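Local coordinates for ochratoxinase (Aspergillus niger, PDB 4C65), which hydrolyses the amide bond of ochratoxin A to release L-phenylalanine, as a zinc-dependent carboxypeptidase of the amidohydrolase superfamily that works as a homooctamer, at residues 5-16 / 51-62; 22-30 / 39-48. One frame throughout, in Å; residues are numbered along the deposited sequence.

Both contacts belong to one sheet, probably that of the smaller beta-sandwich domain, away from the zinc site, and they illustrate how a sheet is joined strand to strand and then covered. Contact 1 is a long parallel pairing, rich in backbone hydrogen bonds and carrying a cation-pi stack; contact 2, a short antiparallel pairing nested between those segments, combines three backbone bonds with A27, V29 and I44 and one face of Y48. Strands 7-15 and 26-31 are bonded neighbours, and Y11 packs on E41 and I44; the contact centres are about 8 Å apart. In both, a buried apolar part (I10, A12 and L61; A27, V29 and I44) stands against an exposed rim (R57 and T55; N25).

Contact 1: residues 5-16 / 51-62; sequences AKVTIIYAGLLI and STQSTHRVPVLM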
ATOM      1  N   ALA A   5      -0.901  48.882  32.163  1.00 47.40           N
ATOM      2  CA  ALA A   5      -0.636  48.907  30.721  1.00 42.61           C
ATOM      3  C   ALA A   5       0.734  49.475  30.446  1.00 39.85           C
ATOM      4  O   ALA A   5       1.182  50.390  31.128  1.00 40.92           O
ATOM      5  CB  ALA A   5      -1.668  49.758  30.037  1.00 41.59           C
ATOM      6  N   LYS A   6       1.412  48.902  29.469  1.00 36.76           N
ATOM      7  CA  LYS A   6       2.714  49.383  29.069  1.00 35.09           C
ATOM      8  C   LYS A   6       2.577  50.427  27.970  1.00 32.09           C
ATOM      9  O   LYS A   6       2.100  50.157  26.882  1.00 29.54           O
ATOM     10  CB  LYS A   6       3.607  48.225  28.627  1.00 35.21           C
ATOM     11  CG  LYS A   6       5.038  48.647  28.378  1.00 35.62           C
ATOM     12  CD  LYS A   6       5.983  47.468  28.218  1.00 36.43           C
ATOM     13  CE  LYS A   6       7.311  47.936  27.573  1.00 35.97           C
ATOM     14  NZ  LYS A   6       7.993  46.948  26.686  1.00 34.89           N
ATOM     15  N   VAL A   7       3.030  51.634  28.275  1.00 31.70           N
ATOM     16  CA  VAL A   7       2.818  52.773  27.416  1.00 29.96           C
ATOM     17  C   VAL A   7       4.136  53.296  26.864  1.00 28.63           C
ATOM     18  O   VAL A   7       5.083  53.512  27.613  1.00 29.78           O
ATOM     19  CB  VAL A   7       2.071  53.874  28.200  1.00 31.55           C
ATOM     20  CG1 VAL A   7       1.956  55.162  27.388  1.00 31.01           C
ATOM     21  CG2 VAL A   7       0.697  53.362  28.597  1.00 32.46           C
ATOM     22  N   THR A   8       4.175  53.533  25.549  1.00 26.46           N
ATOM     23  CA  THR A   8       5.345  54.098  24.875  1.00 25.46           C
ATOM     24  C   THR A   8       4.926  55.303  24.033  1.00 24.75           C
ATOM     25  O   THR A   8       3.957  55.232  23.283  1.00 23.84           O
ATOM     26  CB  THR A   8       6.005  53.074  23.943  1.00 24.14           C
ATOM     27  OG1 THR A   8       6.272  51.876  24.660  1.00 24.47           O
ATOM     28  CG2 THR A   8       7.295  53.617  23.368  1.00 24.05           C
ATOM     29  N   ILE A   9       5.637  56.420  24.188  1.00 25.30           N
ATOM     30  CA  ILE A   9       5.403  57.599  23.361  1.00 24.63           C
ATOM     31  C   ILE A   9       6.524  57.726  22.365  1.00 23.60           C
ATOM     32  O   ILE A   9       7.694  57.682  22.732  1.00 23.91           O
ATOM     33  CB  ILE A   9       5.305  58.900  24.179  1.00 26.29           C
ATOM     34  CG1 ILE A   9       4.250  58.732  25.279  1.00 27.39           C
ATOM     35  CG2 ILE A   9       4.925  60.061  23.269  1.00 25.89           C
ATOM     36  CD1 ILE A   9       4.032  59.949  26.136  1.00 29.06           C
ATOM     37  N   ILE A  10       6.153  57.851  21.094  1.00 22.43           N
ATOM     38  CA  ILE A  10       7.117  58.057  20.026  1.00 22.10           C
ATOM     39  C   ILE A  10       6.828  59.388  19.342  1.00 22.07           C
ATOM     40  O   ILE A  10       5.737  59.590  18.824  1.00 21.31           O
ATOM     41  CB  ILE A  10       7.019  56.952  18.960  1.00 20.97           C
ATOM     42  CG1 ILE A  10       7.162  55.576  19.600  1.00 21.00           C
ATOM     43  CG2 ILE A  10       8.075  57.167  17.879  1.00 20.83           C
ATOM     44  CD1 ILE A  10       6.567  54.467  18.758  1.00 20.01           C
ATOM     45  N   TYR A  11       7.797  60.298  19.396  1.00 22.72           N
ATOM     46  CA  TYR A  11       7.690  61.581  18.727  1.00 22.93           C
ATOM     47  C   TYR A  11       8.332  61.482  17.378  1.00 22.16           C
ATOM     48  O   TYR A  11       9.443  60.960  17.256  1.00 22.16           O
ATOM     49  CB  TYR A  11       8.404  62.656  19.534  1.00 24.78           C
ATOM     50  CG  TYR A  11       7.779  62.928  20.882  1.00 25.79           C
ATOM     51  CD1 TYR A  11       6.782  63.874  21.027  1.00 26.38           C
ATOM     52  CD2 TYR A  11       8.169  62.219  22.001  1.00 26.45           C
ATOM     53  CE1 TYR A  11       6.204  64.132  22.261  1.00 27.35           C
ATOM     54  CE2 TYR A  11       7.595  62.474  23.252  1.00 27.50           C
ATOM     55  CZ  TYR A  11       6.623  63.441  23.371  1.00 27.85           C
ATOM     56  OH  TYR A  11       6.065  63.707  24.583  1.00 28.85           O
ATOM     57  N   ALA A  12       7.648  61.988  16.359  1.00 21.61           N
ATOM     58  CA  ALA A  12       8.129  61.852  14.992  1.00 21.16           C
ATOM     59  C   ALA A  12       8.189  63.178  14.258  1.00 22.11           C
ATOM     60  O   ALA A  12       7.188  63.877  14.179  1.00 22.22           O
ATOM     61  CB  ALA A  12       7.255  60.864  14.221  1.00 20.07           C
ATOM     62  N   GLY A  13       9.348  63.492  13.676  1.00 22.66           N
ATOM     63  CA  GLY A  13       9.478  64.650  12.800  1.00 23.80           C
ATOM     64  C   GLY A  13       8.463  64.603  11.661  1.00 23.45           C
ATOM     65  O   GLY A  13       7.816  65.594  11.340  1.00 24.11           O
ATOM     66  N   LEU A  14       8.314  63.422  11.075  1.00 22.61           N
ATOM     67  CA  LEU A  14       7.314  63.160  10.047  1.00 22.30           C
ATOM     68  C   LEU A  14       6.628  61.827  10.341  1.00 20.93           C
ATOM     69  O   LEU A  14       7.293  60.816  10.557  1.00 20.01           O
ATOM     70  CB  LEU A  14       7.997  63.099   8.682  1.00 23.00           C
ATOM     71  CG  LEU A  14       7.101  62.874   7.467  1.00 23.28           C
ATOM     72  CD1 LEU A  14       6.278  64.117   7.167  1.00 24.74           C
ATOM     73  CD2 LEU A  14       7.952  62.483   6.270  1.00 23.84           C
ATOM     74  N   LEU A  15       5.298  61.828  10.323  1.00 20.81           N
ATOM     75  CA  LEU A  15       4.527  60.611  10.548  1.00 19.84           C
ATOM     76  C   LEU A  15       3.698  60.283   9.315  1.00 19.77           C
ATOM     77  O   LEU A  15       2.857  61.067   8.914  1.00 20.43           O
ATOM     78  CB  LEU A  15       3.640  60.741  11.785  1.00 19.85           C
ATOM     79  CG  LEU A  15       2.918  59.461  12.240  1.00 19.01           C
ATOM     80  CD1 LEU A  15       2.827  59.381  13.751  1.00 19.17           C
ATOM     81  CD2 LEU A  15       1.527  59.333  11.634  1.00 19.17           C
ATOM     82  N   ILE A  16       3.985  59.120   8.720  1.00 19.21           N
ATOM     83  CA  ILE A  16       3.295  58.643   7.537  1.00 19.25           C
ATOM     84  C   ILE A  16       2.283  57.596   8.001  1.00 18.42           C
ATOM     85  O   ILE A  16       2.670  56.494   8.381  1.00 17.22           O
ATOM     86  CB  ILE A  16       4.297  58.055   6.513  1.00 19.37           C
ATOM     87  CG1 ILE A  16       5.331  59.122   6.128  1.00 20.51           C
ATOM     88  CG2 ILE A  16       3.564  57.571   5.267  1.00 19.70           C
ATOM     89  CD1 ILE A  16       6.619  58.580   5.562  1.00 20.38           C
ATOM     90  N   SER A  51       1.866  58.279  32.327  1.00 39.60           N
ATOM     91  CA  SER A  51       2.020  56.844  32.515  1.00 40.09           C
ATOM     92  C   SER A  51       3.119  56.206  31.658  1.00 39.19           C
ATOM     93  O   SER A  51       3.421  55.028  31.834  1.00 39.80           O
ATOM     94  CB  SER A  51       0.685  56.149  32.255  1.00 39.86           C
ATOM     95  OG  SER A  51       0.329  56.213  30.877  1.00 37.83           O
ATOM     96  N   THR A  52       3.740  56.960  30.750  1.00 38.66           N
ATOM     97  CA  THR A  52       4.704  56.362  29.808  1.00 37.47           C
ATOM     98  C   THR A  52       5.955  55.749  30.473  1.00 39.26           C
ATOM     99  O   THR A  52       6.633  56.368  31.273  1.00 41.30           O
ATOM    100  CB  THR A  52       5.094  57.343  28.671  1.00 36.03           C
ATOM    101  OG1 THR A  52       5.905  56.663  27.703  1.00 34.42           O
ATOM    102  CG2 THR A  52       5.853  58.572  29.194  1.00 37.27           C
ATOM    103  N   GLN A  53       6.232  54.507  30.108  1.00 39.88           N
ATOM    104  CA  GLN A  53       7.421  53.770  30.533  1.00 41.47           C
ATOM    105  C   GLN A  53       8.672  54.272  29.791  1.00 39.14           C
ATOM    106  O   GLN A  53       9.754  54.275  30.344  1.00 39.51           O
ATOM    107  CB  GLN A  53       7.256  52.256  30.202  1.00 42.92           C
ATOM    108  CG  GLN A  53       6.695  51.348  31.284  1.00 45.80           C
ATOM    109  CD  GLN A  53       5.293  51.736  31.737  1.00 47.91           C
ATOM    110  OE1 GLN A  53       4.417  52.070  30.932  1.00 47.38           O
ATOM    111  NE2 GLN A  53       5.064  51.668  33.034  1.00 51.28           N
ATOM    112  N   SER A  54       8.525  54.605  28.511  1.00 36.10           N
ATOM    113  CA  SER A  54       9.639  55.081  27.716  1.00 34.87           C
ATOM    114  C   SER A  54       9.181  55.949  26.554  1.00 33.36           C
ATOM    115  O   SER A  54       8.053  55.845  26.063  1.00 32.47           O
ATOM    116  CB  SER A  54      10.469  53.927  27.177  1.00 33.89           C
ATOM    117  OG  SER A  54       9.803  53.289  26.124  1.00 31.90           O
ATOM    118  N   THR A  55      10.088  56.814  26.124  1.00 32.98           N
ATOM    119  CA  THR A  55       9.854  57.752  25.066  1.00 31.61           C
ATOM    120  C   THR A  55      10.936  57.615  23.985  1.00 30.32           C
ATOM    121  O   THR A  55      12.094  57.363  24.314  1.00 31.69           O
ATOM    122  CB  THR A  55      10.025  59.142  25.736  1.00 33.12           C
ATOM    123  OG1 THR A  55       9.121  59.263  26.839  1.00 33.88           O
ATOM    124  CG2 THR A  55       9.840  60.291  24.773  1.00 32.75           C
ATOM    125  N   HIS A  56      10.566  57.806  22.721  1.00 28.17           N
ATOM    126  CA  HIS A  56      11.519  57.812  21.622  1.00 27.40           C
ATOM    127  C   HIS A  56      11.294  59.025  20.768  1.00 27.47           C
ATOM    128  O   HIS A  56      10.158  59.492  20.650  1.00 27.54           O
ATOM    129  CB  HIS A  56      11.347  56.551  20.775  1.00 25.80           C
ATOM    130  CG  HIS A  56      11.559  55.298  21.549  1.00 25.68           C
ATOM    131  ND1 HIS A  56      12.801  54.729  21.715  1.00 26.42           N
ATOM    132  CD2 HIS A  56      10.695  54.539  22.255  1.00 25.39           C
ATOM    133  CE1 HIS A  56      12.685  53.647  22.463  1.00 26.59           C
ATOM    134  NE2 HIS A  56      11.419  53.514  22.808  1.00 26.00           N
ATOM    135  N   ARG A  57      12.360  59.493  20.134  1.00 27.66           N
ATOM    136  CA  ARG A  57      12.281  60.592  19.197  1.00 27.61           C
ATOM    137  C   ARG A  57      12.942  60.179  17.919  1.00 26.35           C
ATOM    138  O   ARG A  57      14.120  59.899  17.908  1.00 27.40           O
ATOM    139  CB  ARG A  57      12.974  61.820  19.803  1.00 30.12           C
ATOM    140  CG  ARG A  57      12.035  62.503  20.761  1.00 31.19           C
ATOM    141  CD  ARG A  57      12.636  63.660  21.491  1.00 33.67           C
ATOM    142  NE  ARG A  57      11.869  63.919  22.721  1.00 34.59           N
ATOM    143  CZ  ARG A  57      10.726  64.604  22.759  1.00 35.46           C
ATOM    144  NH1 ARG A  57      10.189  65.134  21.652  1.00 34.84           N
ATOM    145  NH2 ARG A  57      10.100  64.774  23.914  1.00 36.90           N
ATOM    146  N   VAL A  58      12.185  60.154  16.831  1.00 24.56           N
ATOM    147  CA  VAL A  58      12.685  59.671  15.557  1.00 23.55           C
ATOM    148  C   VAL A  58      12.298  60.623  14.431  1.00 23.35           C
ATOM    149  O   VAL A  58      11.297  61.321  14.529  1.00 22.84           O
ATOM    150  CB  VAL A  58      12.130  58.249  15.235  1.00 22.06           C
ATOM    151  CG1 VAL A  58      12.489  57.280  16.348  1.00 22.08           C
ATOM    152  CG2 VAL A  58      10.622  58.271  15.026  1.00 21.13           C
ATOM    153  N   PRO A  59      13.087  60.637  13.350  1.00 23.52           N
ATOM    154  CA  PRO A  59      12.776  61.553  12.245  1.00 24.02           C
ATOM    155  C   PRO A  59      11.523  61.162  11.491  1.00 22.61           C
ATOM    156  O   PRO A  59      10.726  62.026  11.154  1.00 23.00           O
ATOM    157  CB  PRO A  59      14.001  61.451  11.320  1.00 24.99           C
ATOM    158  CG  PRO A  59      15.068  60.777  12.117  1.00 25.29           C
ATOM    159  CD  PRO A  59      14.368  59.943  13.160  1.00 23.96           C
ATOM    160  N   VAL A  60      11.345  59.866  11.243  1.00 21.37           N
ATOM    161  CA  VAL A  60      10.221  59.376  10.448  1.00 20.13           C
ATOM    162  C   VAL A  60       9.591  58.149  11.080  1.00 18.60           C
ATOM    163  O   VAL A  60      10.292  57.207  11.439  1.00 18.19           O
ATOM    164  CB  VAL A  60      10.659  59.025   9.002  1.00 20.29           C
ATOM    165  CG1 VAL A  60       9.494  58.475   8.195  1.00 19.42           C
ATOM    166  CG2 VAL A  60      11.233  60.259   8.320  1.00 21.99           C
ATOM    167  N   LEU A  61       8.263  58.151  11.147  1.00 17.61           N
ATOM    168  CA  LEU A  61       7.516  57.020  11.655  1.00 16.55           C
ATOM    169  C   LEU A  61       6.437  56.602  10.653  1.00 16.27           C
ATOM    170  O   LEU A  61       5.804  57.462  10.017  1.00 16.88           O
ATOM    171  CB  LEU A  61       6.865  57.377  12.981  1.00 16.57           C
ATOM    172  CG  LEU A  61       6.475  56.225  13.888  1.00 15.80           C
ATOM    173  CD1 LEU A  61       7.694  55.579  14.535  1.00 15.76           C
ATOM    174  CD2 LEU A  61       5.505  56.715  14.963  1.00 16.14           C
ATOM    175  N   MET A  62       6.228  55.296  10.524  1.00 15.52           N
ATOM    176  CA  MET A  62       5.242  54.754   9.594  1.00 15.40           C
ATOM    177  C   MET A  62       4.805  53.365  10.027  1.00 14.68           C
ATOM    178  O   MET A  62       5.398  52.780  10.954  1.00 14.56           O
ATOM    179  CB  MET A  62       5.827  54.719   8.179  1.00 16.07           C
ATOM    180  CG  MET A  62       7.066  53.850   7.998  1.00 16.04           C
ATOM    181  SD  MET A  62       7.565  53.720   6.261  1.00 16.96           S
ATOM    182  CE  MET A  62       6.343  52.550   5.654  1.00 16.36           C
TER
HETATM  183  O   HOH W   1       7.200  51.590  27.092  1.00 19.03           O
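The carbonyl oxygen of V7 is gripped from two directions: Q53 N donates to V7 O at 2.9 Å, and a water that also meets T8 OG1 gives it a second proton. Q53 also accepts through its side chain. Bent at chi2 (60°), the chain folds back so that OE1 receives V7 N at 3.0 Å in an almost straight bond (175° at the hydrogen), and one glutamine thus holds both polar backbone atoms of V7. Farther along, the two chains form a parallel ladder in which I9, Y11 and then L14 bond to residues on both sides of their partners; Y11 N to H56 O, at 2.8 Å, is among its shorter rungs. The ladder survives the corner at G13 and P59 because both chains turn there together, L14 N reaching P59 O at 2.8 Å.

On one face of the sheet the guanidinium of R57 lies flat over the Y11 ring, the planes 14° apart and R57 CZ 3.9 Å from the ring centroid, a cation-pi stack offset toward the rim. R57 NH1 also makes a long, weak ion pair with E41 OE2. The two stacked side chains run alongside each other in the same direction, while T55 CG2 meets the ring edge at Y11 CE2 (3.5 Å). The other face is mostly apolar: I10 CG2 touches L61 CD1 at 3.7 Å, and A12 CB rests against L61 CB. Nearer the start of the strands, T8 CG2 comes in the plane of the H56 imidazole, at its CD2 edge.

Around this pairing, H56 meets the rings of H413 and W415, V58 packs on strand 391-394, helix 46-51 lies against V7, I9 and Y11, and strand 26-31 bonds along the other edge of strand 7-15.

Contact 2: residues 22-30 / 39-48; sequences PLRNAALVI and GSEADIPKKY
A27 and G39 form an antiparallel hydrogen-bonded pair, with A27 N to G39 O at 2.8 Å and G39 N to A27 O at 3.2 Å, and E41 N extends the pairing by reaching N25 O at 3.0 Å. Between these bonds A26 and S40 make the non-hydrogen-bonded pair, and their side chains lead apart. At the backbone angles of G39 a beta carbon would collide with the carbonyl oxygen of the residue before, which is why glycine fits here. L23 approaches this glycine with CD1.

The arrangement is the end of a beta hairpin: strands 26-31 and 34-38 run antiparallel in what is probably the sheet of the beta-sandwich domain, and past G39 the chain leaves the ladder through a 3-10 turn at 41-42 and folds back over strand 26-31 before helix 46-51 begins. S40 O accepts D43 N across that turn, and S40 OG makes a weak bond to D43 OD2.

I44 is what the returning chain lays on the strand. With CG1 anti to the carbonyl carbon (chi1 -60°), it sends CD1 onto A27 CB, 3.6 Å away, and turns CG2 to V29 CG2. Beyond it, V29 CG1 lies over one face of the Y48 ring, 3.9 Å from the centroid and 20° off the normal, a CH-pi contact offset toward the rim. The opposite face of that ring is covered by K47 CG, and the P45 CD methylene stands at its edge, while A36 of strand 34-38 also packs against Y48.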
ATOM      1  N   PRO A  22       0.749  62.660   5.381  1.00 28.78           N
ATOM      2  CA  PRO A  22       1.709  62.678   6.457  1.00 28.11           C
ATOM      3  C   PRO A  22       1.547  63.891   7.380  1.00 28.69           C
ATOM      4  O   PRO A  22       1.115  64.939   6.946  1.00 29.80           O
ATOM      5  CB  PRO A  22       3.072  62.729   5.752  1.00 28.26           C
ATOM      6  CG  PRO A  22       2.819  62.820   4.303  1.00 29.33           C
ATOM      7  CD  PRO A  22       1.379  62.580   4.058  1.00 29.65           C
ATOM      8  N   LEU A  23       1.919  63.705   8.642  1.00 28.38           N
ATOM      9  CA  LEU A  23       1.835  64.735   9.687  1.00 29.13           C
ATOM     10  C   LEU A  23       3.213  65.125  10.126  1.00 28.64           C
ATOM     11  O   LEU A  23       4.017  64.257  10.449  1.00 27.84           O
ATOM     12  CB  LEU A  23       1.196  64.216  10.971  1.00 29.27           C
ATOM     13  CG  LEU A  23      -0.280  64.547  11.292  1.00 30.52           C
ATOM     14  CD1 LEU A  23      -0.988  63.624  12.282  1.00 30.01           C
ATOM     15  CD2 LEU A  23      -0.389  66.007  11.765  1.00 31.74           C
ATOM     16  N   ARG A  24       3.462  66.419  10.214  1.00 29.95           N
ATOM     17  CA  ARG A  24       4.716  66.895  10.755  1.00 30.27           C
ATOM     18  C   ARG A  24       4.637  67.073  12.260  1.00 29.24           C
ATOM     19  O   ARG A  24       3.594  67.441  12.796  1.00 29.06           O
ATOM     20  CB  ARG A  24       5.153  68.164  10.051  1.00 33.11           C
ATOM     21  CG  ARG A  24       5.897  67.858   8.783  1.00 34.74           C
ATOM     22  CD  ARG A  24       5.929  69.029   7.846  1.00 38.45           C
ATOM     23  NE  ARG A  24       6.276  68.644   6.485  1.00 41.23           N
ATOM     24  CZ  ARG A  24       6.219  69.494   5.453  1.00 44.32           C
ATOM     25  NH1 ARG A  24       5.839  70.758   5.648  1.00 45.34           N
ATOM     26  NH2 ARG A  24       6.544  69.085   4.232  1.00 45.79           N
ATOM     27  N   ASN A  25       5.755  66.815  12.933  1.00 28.26           N
ATOM     28  CA  ASN A  25       5.865  66.975  14.394  1.00 27.89           C
ATOM     29  C   ASN A  25       4.739  66.304  15.130  1.00 26.61           C
ATOM     30  O   ASN A  25       3.957  66.937  15.849  1.00 27.27           O
ATOM     31  CB  ASN A  25       5.948  68.455  14.784  1.00 29.38           C
ATOM     32  CG  ASN A  25       7.120  69.145  14.138  1.00 30.41           C
ATOM     33  OD1 ASN A  25       8.262  68.719  14.282  1.00 30.65           O
ATOM     34  ND2 ASN A  25       6.846  70.195  13.391  1.00 31.71           N
ATOM     35  N   ALA A  26       4.664  65.004  14.928  1.00 24.90           N
ATOM     36  CA  ALA A  26       3.571  64.219  15.410  1.00 24.02           C
ATOM     37  C   ALA A  26       4.036  63.346  16.555  1.00 23.44           C
ATOM     38  O   ALA A  26       5.218  63.351  16.920  1.00 23.21           O
ATOM     39  CB  ALA A  26       3.029  63.370  14.282  1.00 23.11           C
ATOM     40  N   ALA A  27       3.080  62.611  17.121  1.00 22.90           N
ATOM     41  CA  ALA A  27       3.375  61.651  18.145  1.00 22.63           C
ATOM     42  C   ALA A  27       2.450  60.471  18.011  1.00 21.76           C
ATOM     43  O   ALA A  27       1.318  60.594  17.547  1.00 21.83           O
ATOM     44  CB  ALA A  27       3.237  62.276  19.511  1.00 23.85           C
ATOM     45  N   LEU A  28       2.950  59.328  18.441  1.00 21.15           N
ATOM     46  CA  LEU A  28       2.175  58.114  18.487  1.00 20.83           C
ATOM     47  C   LEU A  28       2.331  57.484  19.857  1.00 21.40           C
ATOM     48  O   LEU A  28       3.450  57.397  20.383  1.00 22.02           O
ATOM     49  CB  LEU A  28       2.653  57.151  17.402  1.00 19.73           C
ATOM     50  CG  LEU A  28       1.887  55.831  17.296  1.00 19.31           C
ATOM     51  CD1 LEU A  28       1.755  55.395  15.842  1.00 18.53           C
ATOM     52  CD2 LEU A  28       2.569  54.734  18.127  1.00 19.19           C
ATOM     53  N   VAL A  29       1.227  57.033  20.431  1.00 21.72           N
ATOM     54  CA  VAL A  29       1.285  56.335  21.696  1.00 22.70           C
ATOM     55  C   VAL A  29       0.940  54.858  21.494  1.00 22.27           C
ATOM     56  O   VAL A  29      -0.060  54.528  20.855  1.00 21.80           O
ATOM     57  CB  VAL A  29       0.320  56.939  22.715  1.00 24.27           C
ATOM     58  CG1 VAL A  29       0.375  56.169  24.018  1.00 25.27           C
ATOM     59  CG2 VAL A  29       0.654  58.407  22.953  1.00 25.23           C
ATOM     60  N   ILE A  30       1.777  53.989  22.053  1.00 22.25           N
ATOM     61  CA  ILE A  30       1.493  52.565  22.097  1.00 22.20           C
ATOM     62  C   ILE A  30       1.065  52.204  23.512  1.00 23.39           C
ATOM     63  O   ILE A  30       1.767  52.506  24.470  1.00 23.94           O
ATOM     64  CB  ILE A  30       2.733  51.710  21.736  1.00 21.43           C
ATOM     65  CG1 ILE A  30       3.224  52.053  20.322  1.00 20.64           C
ATOM     66  CG2 ILE A  30       2.399  50.224  21.834  1.00 21.45           C
ATOM     67  CD1 ILE A  30       4.492  51.315  19.896  1.00 20.00           C
ATOM     68  N   GLY A  39      -1.483  61.714  16.353  1.00 26.79           N
ATOM     69  CA  GLY A  39      -1.811  63.091  16.075  1.00 28.34           C
ATOM     70  C   GLY A  39      -0.619  63.962  16.360  1.00 28.62           C
ATOM     71  O   GLY A  39       0.500  63.486  16.469  1.00 27.44           O
ATOM     72  N   SER A  40      -0.878  65.253  16.506  1.00 30.43           N
ATOM     73  CA  SER A  40       0.196  66.203  16.656  1.00 31.25           C
ATOM     74  C   SER A  40       0.771  66.065  18.064  1.00 31.16           C
ATOM     75  O   SER A  40       0.087  65.713  19.021  1.00 30.26           O
ATOM     76  CB  SER A  40      -0.284  67.630  16.380  1.00 33.11           C
ATOM     77  OG  SER A  40      -0.784  68.215  17.559  1.00 35.32           O
ATOM     78  N   GLU A  41       2.061  66.315  18.153  1.00 31.74           N
ATOM     79  CA  GLU A  41       2.807  66.329  19.400  1.00 32.43           C
ATOM     80  C   GLU A  41       2.098  67.092  20.519  1.00 32.98           C
ATOM     81  O   GLU A  41       2.044  66.620  21.650  1.00 32.71           O
ATOM     82  CB  GLU A  41       4.138  66.980  19.104  1.00 34.24           C
ATOM     83  CG  GLU A  41       5.213  66.842  20.147  1.00 36.15           C
ATOM     84  CD  GLU A  41       6.520  67.426  19.544  1.00 37.83           C
ATOM     85  OE1 GLU A  41       6.402  68.384  18.751  1.00 37.28           O
ATOM     86  OE2 GLU A  41       7.662  66.952  19.822  1.00 39.39           O
ATOM     87  N   ALA A  42       1.553  68.252  20.182  1.00 33.32           N
ATOM     88  CA  ALA A  42       0.872  69.083  21.163  1.00 34.66           C
ATOM     89  C   ALA A  42      -0.380  68.434  21.760  1.00 34.52           C
ATOM     90  O   ALA A  42      -0.804  68.802  22.849  1.00 35.87           O
ATOM     91  CB  ALA A  42       0.530  70.439  20.562  1.00 35.58           C
ATOM     92  N   ASP A  43      -0.959  67.458  21.070  1.00 33.27           N
ATOM     93  CA  ASP A  43      -2.261  66.940  21.461  1.00 33.28           C
ATOM     94  C   ASP A  43      -2.232  65.613  22.196  1.00 32.22           C
ATOM     95  O   ASP A  43      -3.280  65.005  22.389  1.00 32.39           O
ATOM     96  CB  ASP A  43      -3.161  66.816  20.239  1.00 33.37           C
ATOM     97  CG  ASP A  43      -3.521  68.178  19.632  1.00 34.84           C
ATOM     98  OD1 ASP A  43      -3.483  69.210  20.321  1.00 36.92           O
ATOM     99  OD2 ASP A  43      -3.789  68.223  18.418  1.00 35.16           O
ATOM    100  N   ILE A  44      -1.058  65.155  22.613  1.00 31.14           N
ATOM    101  CA  ILE A  44      -0.970  63.887  23.328  1.00 30.52           C
ATOM    102  C   ILE A  44      -1.806  63.963  24.604  1.00 31.53           C
ATOM    103  O   ILE A  44      -1.553  64.809  25.431  1.00 32.68           O
ATOM    104  CB  ILE A  44       0.486  63.551  23.718  1.00 30.44           C
ATOM    105  CG1 ILE A  44       1.387  63.449  22.476  1.00 29.20           C
ATOM    106  CG2 ILE A  44       0.554  62.220  24.473  1.00 30.34           C
ATOM    107  CD1 ILE A  44       2.855  63.652  22.775  1.00 29.48           C
ATOM    108  N   PRO A  45      -2.801  63.075  24.768  1.00 31.39           N
ATOM    109  CA  PRO A  45      -3.559  63.062  26.011  1.00 32.74           C
ATOM    110  C   PRO A  45      -2.621  62.979  27.219  1.00 33.61           C
ATOM    111  O   PRO A  45      -1.679  62.186  27.221  1.00 32.71           O
ATOM    112  CB  PRO A  45      -4.414  61.801  25.894  1.00 32.56           C
ATOM    113  CG  PRO A  45      -4.559  61.573  24.431  1.00 31.01           C
ATOM    114  CD  PRO A  45      -3.259  62.020  23.834  1.00 30.09           C
ATOM    115  N   LYS A  46      -2.881  63.807  28.226  1.00 35.08           N
ATOM    116  CA  LYS A  46      -1.980  63.938  29.353  1.00 36.13           C
ATOM    117  C   LYS A  46      -1.809  62.639  30.139  1.00 36.45           C
ATOM    118  O   LYS A  46      -0.773  62.444  30.784  1.00 36.84           O
ATOM    119  CB  LYS A  46      -2.453  65.055  30.310  1.00 38.19           C
ATOM    120  CG  LYS A  46      -2.508  66.479  29.811  1.00 38.39           C
ATOM    121  CD  LYS A  46      -1.491  66.729  28.738  1.00 36.67           C
ATOM    122  CE  LYS A  46      -1.704  68.134  28.163  1.00 36.96           C
ATOM    123  NZ  LYS A  46      -0.469  68.953  28.118  1.00 37.09           N
ATOM    124  N   LYS A  47      -2.811  61.758  30.103  1.00 36.43           N
ATOM    125  CA  LYS A  47      -2.722  60.499  30.853  1.00 36.79           C
ATOM    126  C   LYS A  47      -1.563  59.641  30.383  1.00 35.13           C
ATOM    127  O   LYS A  47      -0.927  58.979  31.192  1.00 35.71           O
ATOM    128  CB  LYS A  47      -4.026  59.716  30.813  1.00 37.27           C
ATOM    129  CG  LYS A  47      -4.505  59.317  29.442  1.00 35.53           C
ATOM    130  CD  LYS A  47      -5.744  58.433  29.542  1.00 36.34           C
ATOM    131  CE  LYS A  47      -6.425  58.305  28.181  1.00 35.08           C
ATOM    132  NZ  LYS A  47      -7.306  57.126  28.036  1.00 35.31           N
ATOM    133  N   TYR A  48      -1.250  59.713  29.088  1.00 33.28           N
ATOM    134  CA  TYR A  48      -0.102  58.985  28.530  1.00 31.84           C
ATOM    135  C   TYR A  48       1.235  59.655  28.855  1.00 32.37           C
ATOM    136  O   TYR A  48       2.228  58.962  29.097  1.00 32.39           O
ATOM    137  CB  TYR A  48      -0.231  58.808  27.016  1.00 29.76           C
ATOM    138  CG  TYR A  48      -1.481  58.087  26.586  1.00 29.29           C
ATOM    139  CD1 TYR A  48      -1.806  56.833  27.119  1.00 29.72           C
ATOM    140  CD2 TYR A  48      -2.345  58.654  25.667  1.00 28.77           C
ATOM    141  CE1 TYR A  48      -2.963  56.171  26.740  1.00 29.68           C
ATOM    142  CE2 TYR A  48      -3.500  57.990  25.271  1.00 28.81           C
ATOM    143  CZ  TYR A  48      -3.806  56.757  25.817  1.00 29.16           C
ATOM    144  OH  TYR A  48      -4.941  56.108  25.424  1.00 29.64           O
TER